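MazG-related protein (PDB 2YXH) probably hydrolyses nucleoside triphosphates to monophosphates and pyrophosphate, and binds magnesium ions. Local coordinates at residues 17-20 and 26-29; 40-43 and 49-52. The protein carries 1 engineered substitution. All coordinates share one frame; numbering follows the deposited sequence.

Overall arrangement
Interactions 1 and 2 sit near opposite ends of helix 24-43. Residues 26-29, close to its start, meet the short helix 17-20, whereas residues 40-43, at its finish, meet the beginning of helix 47-72. Their centres lie about 23 Å apart and their nearest atoms about 14 Å, so they do not touch. Two magnesium sites share E34: one is completed by E37, E53 and D56, the other by D60. E34 and E37 lie on helix 24-43 between the two contacts, and their partners come from helix 47-72. The W18 side chain is about 7 Å from a bound magnesium ion, and the N49 side chain is about 6 Å from a bound magnesium ion. Both contacts also reach the second subunit.

Interaction 1 (17-20 and 26-29)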
ATOM      1  N   PRO A  17     -11.246 -10.207  15.741  1.00 36.14           N
ATOM      2  CA  PRO A  17     -11.458 -11.662  15.519  1.00 34.49           C
ATOM      3  C   PRO A  17     -11.639 -12.065  14.017  1.00 34.92           C
ATOM      4  O   PRO A  17     -11.391 -13.191  13.632  1.00 34.74           O
ATOM      5  CB  PRO A  17     -12.725 -11.948  16.365  1.00 33.00           C
ATOM      6  CG  PRO A  17     -13.521 -10.640  16.256  1.00 33.74           C
ATOM      7  CD  PRO A  17     -12.410  -9.564  16.401  1.00 36.09           C
ATOM      8  N   TRP A  18     -12.059 -11.124  13.175  1.00 34.29           N
ATOM      9  CA  TRP A  18     -12.118 -11.328  11.765  1.00 32.63           C
ATOM     10  C   TRP A  18     -10.663 -11.390  11.232  1.00 34.29           C
ATOM     11  O   TRP A  18     -10.320 -12.310  10.425  1.00 33.76           O
ATOM     12  CB  TRP A  18     -12.962 -10.216  11.082  1.00 33.59           C
ATOM     13  CG  TRP A  18     -12.880 -10.271   9.648  1.00 30.34           C
ATOM     14  CD1 TRP A  18     -13.649 -11.090   8.794  1.00 35.71           C
ATOM     15  CD2 TRP A  18     -11.950  -9.584   8.813  1.00 35.66           C
ATOM     16  NE1 TRP A  18     -13.251 -10.887   7.496  1.00 38.75           N
ATOM     17  CE2 TRP A  18     -12.208  -9.980   7.476  1.00 36.95           C
ATOM     18  CE3 TRP A  18     -10.940  -8.632   9.050  1.00 34.40           C
ATOM     19  CZ2 TRP A  18     -11.499  -9.446   6.393  1.00 35.00           C
ATOM     20  CZ3 TRP A  18     -10.246  -8.125   7.996  1.00 34.72           C
ATOM     21  CH2 TRP A  18     -10.510  -8.554   6.668  1.00 35.74           C
ATOM     22  N   LEU A  19      -9.810 -10.454  11.680  1.00 31.84           N
ATOM     23  CA  LEU A  19      -8.458 -10.340  11.095  1.00 33.14           C
ATOM     24  C   LEU A  19      -7.670 -11.621  11.404  1.00 33.70           C
ATOM     25  O   LEU A  19      -7.027 -12.215  10.484  1.00 34.61           O
ATOM     26  CB  LEU A  19      -7.723  -9.047  11.494  1.00 32.26           C
ATOM     27  CG  LEU A  19      -6.300  -8.902  10.884  1.00 32.35           C
ATOM     28  CD1 LEU A  19      -6.372  -9.012   9.331  1.00 36.92           C
ATOM     29  CD2 LEU A  19      -5.511  -7.648  11.359  1.00 34.36           C
ATOM     30  N   GLU A  20      -7.845 -12.106  12.649  1.00 36.16           N
ATOM     31  CA  GLU A  20      -7.192 -13.353  13.183  1.00 37.18           C
ATOM     32  C   GLU A  20      -7.411 -14.541  12.221  1.00 38.36           C
ATOM     33  O   GLU A  20      -6.475 -15.395  12.022  1.00 37.35           O
ATOM     34  CB  GLU A  20      -7.743 -13.686  14.567  1.00 38.32           C
ATOM     35  CG  GLU A  20      -7.537 -15.096  14.980  1.00 44.30           C
ATOM     36  CD  GLU A  20      -7.677 -15.298  16.512  1.00 56.38           C
ATOM     37  OE1 GLU A  20      -8.234 -14.390  17.190  1.00 56.71           O
ATOM     38  OE2 GLU A  20      -7.243 -16.389  17.024  1.00 58.69           O
ATOM     39  N   THR A  26      -5.483 -14.495   1.632  1.00 35.51           N
ATOM     40  CA  THR A  26      -6.798 -13.909   1.558  1.00 37.82           C
ATOM     41  C   THR A  26      -6.672 -12.377   1.457  1.00 37.24           C
ATOM     42  O   THR A  26      -7.426 -11.702   0.740  1.00 38.71           O
ATOM     43  CB  THR A  26      -7.627 -14.286   2.830  1.00 37.43           C
ATOM     44  OG1 THR A  26      -7.860 -15.691   2.850  1.00 41.55           O
ATOM     45  CG2 THR A  26      -8.964 -13.667   2.745  1.00 43.57           C
ATOM     46  N   LEU A  27      -5.724 -11.838   2.219  1.00 35.55           N
ATOM     47  CA  LEU A  27      -5.523 -10.433   2.218  1.00 34.07           C
ATOM     48  C   LEU A  27      -4.964  -9.932   0.884  1.00 33.10           C
ATOM     49  O   LEU A  27      -5.339  -8.841   0.386  1.00 30.74           O
ATOM     50  CB  LEU A  27      -4.652 -10.071   3.396  1.00 32.98           C
ATOM     51  CG  LEU A  27      -5.428 -10.383   4.676  1.00 30.39           C
ATOM     52  CD1 LEU A  27      -4.494 -10.209   6.023  1.00 31.30           C
ATOM     53  CD2 LEU A  27      -6.749  -9.571   4.651  1.00 32.71           C
ATOM     54  N   LEU A  28      -4.085 -10.749   0.316  1.00 33.19           N
ATOM     55  CA  LEU A  28      -3.549 -10.465  -1.003  1.00 33.26           C
ATOM     56  C   LEU A  28      -4.639 -10.275  -2.027  1.00 33.74           C
ATOM     57  O   LEU A  28      -4.571  -9.333  -2.829  1.00 33.91           O
ATOM     58  CB  LEU A  28      -2.563 -11.526  -1.447  1.00 30.90           C
ATOM     59  CG  LEU A  28      -1.195 -11.242  -0.897  1.00 31.87           C
ATOM     60  CD1 LEU A  28      -0.303 -12.395  -1.073  1.00 35.65           C
ATOM     61  CD2 LEU A  28      -0.580  -9.924  -1.530  1.00 31.04           C
ATOM     62  N   GLU A  29      -5.620 -11.172  -2.013  1.00 35.22           N
ATOM     63  CA  GLU A  29      -6.863 -11.097  -2.862  1.00 36.35           C
ATOM     64  C   GLU A  29      -7.708  -9.902  -2.511  1.00 33.55           C
ATOM     65  O   GLU A  29      -8.147  -9.214  -3.379  1.00 34.29           O
ATOM     66  CB  GLU A  29      -7.778 -12.316  -2.623  1.00 37.81           C
ATOM     67  CG  GLU A  29      -7.613 -13.452  -3.590  1.00 48.30           C
ATOM     68  CD  GLU A  29      -7.796 -14.828  -2.924  1.00 61.88           C
ATOM     69  OE1 GLU A  29      -8.769 -15.019  -2.122  1.00 67.53           O
ATOM     70  OE2 GLU A  29      -6.962 -15.742  -3.205  1.00 65.36           O
TER
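W18 extends its indole toward helix 24-43, and the outer corner of the benzo ring, CH2, comes to 4.4 Å from CD2 of L27. With CG opposite the backbone N (chi1 171°), the long side chain spans much of the gap between the backbones. The methyl approaches the ring obliquely, and the distance marks a loose apolar contact. The W18 carbonyl is hydrogen-bonded to Q22, and its side chain also packs on L102 of the second subunit. Here the short helix 17-20, which links helix 2-15 to helix 24-43 in this all-helical MazG fold, is held against the start of the latter. L19 follows with the tighter touch: its CD1 meets CD1 of L27 at 4.0 Å, the two side chains crossing at about a right angle. Their CA atoms are 9.4 Å apart, so the two side chains, meeting through their terminal methyls, span the distance between the backbones. L27 bends the other way at its first torsion, CG lying beside its own N (chi1 -66°), and its forked end divides, CD1 to L19 and CD2 to W18. L19 further packs on L13 of helix 2-15 and on L63 of helix 47-72, while L27 rests on V64 and V67 of helix 47-72.

Interaction 2 (40-43 and 49-52); sequences EAVK and NLEE
A41 and L50 bring the two helices together, their CA atoms being 5.0 Å apart. The A41 methyl points at the opposite helix and presses on its backbone, with CB 3.7 Å from CA of L50 and 4.0 Å from CB of the same residue. On one flank of this touch V42 turns CG2 to the fork of L50, 3.7 Å from CD1 and 4.1 Å from CD2, the two side chains meeting at a slant. L50 reaches that methyl because its CG stands opposite the backbone N (chi1 -179°). The other flank is taken by N49, whose CG lies 4.0 Å from CB of A41. One shell out, the side chain of D46, in the turn between the helices, accepts a hydrogen bond from the N49 backbone N. This is the closed end of the helical hairpin 24-43/47-72, whose acidic residues bind magnesium in the MazG pattern: E34 and E37 from the first helix, E53 and D56 from the second. Farther out, E51 and E52 form salt bridges with K82 and K86 of the second subunit, respectively, and L50 packs on its Y72. No hydrogen bond crosses between 40-43 and 49-52, so these segments are held by van der Waals packing, mostly apolar, and the small A41 side chain is consistent with so close a backbone approach beside the metal-binding carboxylates.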
ATOM      1  N   GLU A  40     -11.555   1.035 -11.801  1.00 34.95           N
ATOM      2  CA  GLU A  40     -12.880   1.529 -12.190  1.00 35.17           C
ATOM      3  C   GLU A  40     -13.053   3.032 -11.896  1.00 34.92           C
ATOM      4  O   GLU A  40     -13.566   3.788 -12.694  1.00 36.91           O
ATOM      5  CB  GLU A  40     -13.960   0.656 -11.509  1.00 34.99           C
ATOM      6  CG  GLU A  40     -15.344   1.251 -11.454  1.00 41.31           C
ATOM      7  CD  GLU A  40     -16.103   1.252 -12.826  1.00 45.23           C
ATOM      8  OE1 GLU A  40     -15.542   0.716 -13.800  1.00 47.66           O
ATOM      9  OE2 GLU A  40     -17.234   1.824 -12.906  1.00 45.27           O
ATOM     10  N   ALA A  41     -12.603   3.502 -10.757  1.00 33.28           N
ATOM     11  CA  ALA A  41     -12.870   4.925 -10.452  1.00 30.20           C
ATOM     12  C   ALA A  41     -12.075   5.837 -11.398  1.00 28.45           C
ATOM     13  O   ALA A  41     -12.565   6.871 -11.844  1.00 27.38           O
ATOM     14  CB  ALA A  41     -12.600   5.210  -9.043  1.00 30.45           C
ATOM     15  N   VAL A  42     -10.874   5.440 -11.733  1.00 27.86           N
ATOM     16  CA  VAL A  42     -10.110   6.189 -12.743  1.00 31.20           C
ATOM     17  C   VAL A  42     -10.894   6.225 -14.081  1.00 34.38           C
ATOM     18  O   VAL A  42     -11.186   7.278 -14.640  1.00 33.81           O
ATOM     19  CB  VAL A  42      -8.716   5.562 -12.932  1.00 31.24           C
ATOM     20  CG1 VAL A  42      -7.917   6.171 -14.135  1.00 33.80           C
ATOM     21  CG2 VAL A  42      -7.932   5.712 -11.693  1.00 29.05           C
ATOM     22  N   LYS A  43     -11.273   5.044 -14.545  1.00 36.27           N
ATOM     23  CA  LYS A  43     -12.145   4.955 -15.705  1.00 40.49           C
ATOM     24  C   LYS A  43     -13.291   5.956 -15.724  1.00 38.87           C
ATOM     25  O   LYS A  43     -13.484   6.612 -16.715  1.00 38.83           O
ATOM     26  CB  LYS A  43     -12.685   3.538 -15.866  1.00 41.78           C
ATOM     27  CG  LYS A  43     -11.748   2.668 -16.709  1.00 46.14           C
ATOM     28  CD  LYS A  43     -12.032   1.103 -16.528  1.00 45.07           C
ATOM     29  CE  LYS A  43     -10.864   0.255 -17.118  1.00 47.09           C
ATOM     30  NZ  LYS A  43     -10.795  -0.964 -16.254  1.00 49.11           N
ATOM     31  N   ASN A  49     -14.865   8.779  -5.474  1.00 29.42           N
ATOM     32  CA  ASN A  49     -14.702   7.359  -5.319  1.00 29.41           C
ATOM     33  C   ASN A  49     -13.225   7.041  -5.455  1.00 27.81           C
ATOM     34  O   ASN A  49     -12.730   6.174  -4.771  1.00 30.19           O
ATOM     35  CB  ASN A  49     -15.516   6.572  -6.357  1.00 30.09           C
ATOM     36  CG  ASN A  49     -15.411   5.025  -6.148  1.00 35.91           C
ATOM     37  OD1 ASN A  49     -15.724   4.481  -5.060  1.00 42.30           O
ATOM     38  ND2 ASN A  49     -15.036   4.316  -7.198  1.00 43.36           N
ATOM     39  N   LEU A  50     -12.506   7.767  -6.333  1.00 25.75           N
ATOM     40  CA  LEU A  50     -11.081   7.468  -6.535  1.00 23.46           C
ATOM     41  C   LEU A  50     -10.414   7.682  -5.147  1.00 23.75           C
ATOM     42  O   LEU A  50      -9.593   6.869  -4.727  1.00 22.72           O
ATOM     43  CB  LEU A  50     -10.439   8.287  -7.677  1.00 21.55           C
ATOM     44  CG  LEU A  50      -8.947   7.998  -7.967  1.00 21.59           C
ATOM     45  CD1 LEU A  50      -8.496   6.565  -8.157  1.00 25.73           C
ATOM     46  CD2 LEU A  50      -8.552   8.865  -9.170  1.00 20.33           C
ATOM     47  N   GLU A  51     -10.854   8.736  -4.444  1.00 23.50           N
ATOM     48  CA  GLU A  51     -10.248   9.059  -3.200  1.00 25.10           C
ATOM     49  C   GLU A  51     -10.549   7.991  -2.118  1.00 25.66           C
ATOM     50  O   GLU A  51      -9.664   7.582  -1.406  1.00 29.52           O
ATOM     51  CB  GLU A  51     -10.718  10.407  -2.719  1.00 25.31           C
ATOM     52  CG  GLU A  51     -10.276  10.743  -1.332  1.00 27.21           C
ATOM     53  CD  GLU A  51     -10.964  12.034  -0.872  1.00 34.64           C
ATOM     54  OE1 GLU A  51     -12.183  11.953  -0.612  1.00 39.23           O
ATOM     55  OE2 GLU A  51     -10.318  13.115  -0.780  1.00 38.60           O
ATOM     56  N   GLU A  52     -11.778   7.554  -2.010  1.00 25.50           N
ATOM     57  CA  GLU A  52     -12.093   6.389  -1.300  1.00 25.88           C
ATOM     58  C   GLU A  52     -11.239   5.158  -1.619  1.00 26.12           C
ATOM     59  O   GLU A  52     -10.698   4.579  -0.732  1.00 26.29           O
ATOM     60  CB  GLU A  52     -13.581   6.078  -1.413  1.00 26.37           C
ATOM     61  CG  GLU A  52     -14.087   4.901  -0.414  1.00 33.77           C
ATOM     62  CD  GLU A  52     -15.271   4.001  -0.980  1.00 34.95           C
ATOM     63  OE1 GLU A  52     -16.046   4.482  -1.847  1.00 44.30           O
ATOM     64  OE2 GLU A  52     -15.433   2.840  -0.509  1.00 44.93           O
TER